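Local coordinates for putative oxidoreductase YfjR (Streptomyces aurantiacus, PDB 4OQZ), which reduces imines with S-selectivity as a dimeric Rossmann-fold enzyme, probably using NADPH as the hydride donor, at residues A179-W184 with T255-A260. Residues are numbered along the deposited sequence; the frame is centred on the assembly and turned at random.
Sequences AMLSYW and TAFPRA
Leu-181 covers one face of the Phe-257 ring: its CG lies 4.2 Å from the ring centroid and only 12° off the normal, a CH-pi contact, while its CD2 sits over the rim of the same face, 3.7 Å from CD1 of Phe-257. Ser-182 approaches the same ring obliquely, with its CA 3.4 Å and its CB 3.5 Å from CE2 of Phe-257. Thus the branch point and one methyl of the leucine rest on the flat surface, and the small serine lets the ring come right up to the helix backbone. Over one face of the Trp-184 indole, offset toward its rim, lies Met-180 O, 3.3 Å above the plane. Phe-257 reaches across because its CG stands anti to the backbone N (chi1 -180°), which extends the ring from the first turn of helix 256-269. The serine OG turns away from this apolar contact to Ala-179 O, at 2.8 Å, tilted 17° from the carbonyl plane. This bond gives the buried hydroxyl a partner within its own helix; Ala-179 O also accepts the helical bond from Tyr-183 N.

Helix 163-191 is the long helix that leads from the Rossmann domain into the helical C-terminal domain, as in other relatives of 6-phosphogluconate dehydrogenase, and here helix 256-269 packs on it. The second subunit adds to the surroundings: Phe-257 also packs on Pro-178 of that subunit, and Trp-184 meets its Tyr-218 edge-to-face. Were Phe-257 cut back to an alanine, Leu-181 would probably lose the ring it lies on, and a gap is likely to open beside Ser-182. At the start of helix 256-269, Thr-255 OG1 accepts from Arg-259 NH1 at 3.0 Å, joining a small hydroxyl to a long cationic side chain on the exposed side.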
# COMPACT_ATOMS: atom_id res chain seq x y z
N ALA A 179 -3.21 -0.90 -2.64
CA ALA A 179 -2.28 -1.75 -1.89
C ALA A 179 -2.48 -3.20 -2.30
O ALA A 179 -1.52 -3.88 -2.69
CB ALA A 179 -2.52 -1.59 -0.40
N MET A 180 -3.75 -3.64 -2.34
CA MET A 180 -4.05 -5.01 -2.76
C MET A 180 -3.70 -5.28 -4.20
O MET A 180 -3.17 -6.36 -4.49
CB MET A 180 -5.50 -5.41 -2.46
CG MET A 180 -5.80 -5.56 -0.96
SD MET A 180 -4.67 -6.60 0.02
CE MET A 180 -4.94 -8.22 -0.78
N LEU A 181 -3.92 -4.29 -5.08
CA LEU A 181 -3.57 -4.36 -6.49
C LEU A 181 -2.06 -4.44 -6.70
O LEU A 181 -1.63 -5.17 -7.61
CB LEU A 181 -4.19 -3.21 -7.28
CG LEU A 181 -4.02 -3.27 -8.83
CD1 LEU A 181 -4.58 -4.59 -9.41
CD2 LEU A 181 -4.70 -2.12 -9.49
N SER A 182 -1.25 -3.73 -5.84
CA SER A 182 0.21 -3.77 -5.92
C SER A 182 0.67 -5.17 -5.52
O SER A 182 1.64 -5.68 -6.08
CB SER A 182 0.86 -2.67 -5.11
OG SER A 182 0.90 -2.99 -3.72
N TYR A 183 -0.05 -5.78 -4.58
CA TYR A 183 0.21 -7.18 -4.21
C TYR A 183 -0.14 -8.10 -5.39
O TYR A 183 0.65 -8.99 -5.70
CB TYR A 183 -0.49 -7.61 -2.90
CG TYR A 183 -0.17 -9.03 -2.48
CD1 TYR A 183 1.15 -9.48 -2.43
CD2 TYR A 183 -1.18 -9.94 -2.19
CE1 TYR A 183 1.47 -10.77 -2.04
CE2 TYR A 183 -0.88 -11.27 -1.85
CZ TYR A 183 0.45 -11.68 -1.79
OH TYR A 183 0.78 -12.96 -1.45
N TRP A 184 -1.25 -7.84 -6.13
CA TRP A 184 -1.59 -8.70 -7.28
C TRP A 184 -0.49 -8.54 -8.33
O TRP A 184 -0.08 -9.52 -8.93
CB TRP A 184 -2.95 -8.39 -7.91
CG TRP A 184 -4.20 -8.50 -7.07
CD1 TRP A 184 -5.42 -7.98 -7.37
CD2 TRP A 184 -4.38 -9.24 -5.85
NE1 TRP A 184 -6.33 -8.28 -6.39
CE2 TRP A 184 -5.72 -9.07 -5.45
CE3 TRP A 184 -3.52 -9.98 -5.01
CZ2 TRP A 184 -6.24 -9.62 -4.27
CZ3 TRP A 184 -4.04 -10.55 -3.85
CH2 TRP A 184 -5.38 -10.36 -3.50
N THR A 255 2.31 -4.40 -17.54
CA THR A 255 2.88 -3.16 -16.99
C THR A 255 1.86 -2.03 -16.79
O THR A 255 2.28 -0.91 -16.49
CB THR A 255 4.07 -2.66 -17.84
OG1 THR A 255 3.66 -2.40 -19.19
CG2 THR A 255 5.26 -3.60 -17.80
N ALA A 256 0.53 -2.30 -16.90
CA ALA A 256 -0.52 -1.28 -16.74
C ALA A 256 -0.52 -0.55 -15.38
O ALA A 256 -0.49 0.68 -15.37
CB ALA A 256 -1.90 -1.84 -17.07
N PHE A 257 -0.54 -1.29 -14.26
CA PHE A 257 -0.49 -0.69 -12.91
C PHE A 257 0.86 0.02 -12.65
O PHE A 257 0.81 1.19 -12.29
CB PHE A 257 -0.84 -1.70 -11.81
CG PHE A 257 -0.80 -1.14 -10.41
CD1 PHE A 257 -1.63 -0.10 -10.04
CD2 PHE A 257 0.04 -1.70 -9.45
CE1 PHE A 257 -1.60 0.42 -8.73
CE2 PHE A 257 0.07 -1.18 -8.16
CZ PHE A 257 -0.77 -0.15 -7.80
N PRO A 258 2.05 -0.59 -12.92
CA PRO A 258 3.30 0.15 -12.70
C PRO A 258 3.49 1.34 -13.64
O PRO A 258 4.14 2.29 -13.23
CB PRO A 258 4.39 -0.91 -12.94
CG PRO A 258 3.71 -2.22 -12.78
CD PRO A 258 2.34 -1.98 -13.35
N ARG A 259 2.98 1.31 -14.89
CA ARG A 259 3.17 2.50 -15.71
C ARG A 259 2.31 3.65 -15.23
O ARG A 259 2.77 4.77 -15.21
CB ARG A 259 3.16 2.27 -17.24
CG ARG A 259 1.89 1.70 -17.86
CD ARG A 259 2.00 1.55 -19.38
NE ARG A 259 3.00 0.56 -19.81
CZ ARG A 259 4.26 0.83 -20.15
NH1 ARG A 259 5.08 -0.13 -20.53
NH2 ARG A 259 4.70 2.09 -20.12
N ALA A 260 1.11 3.35 -14.72
CA ALA A 260 0.20 4.34 -14.13
C ALA A 260 0.88 5.11 -13.00
O ALA A 260 0.74 6.33 -12.91
CB ALA A 260 -1.04 3.65 -13.61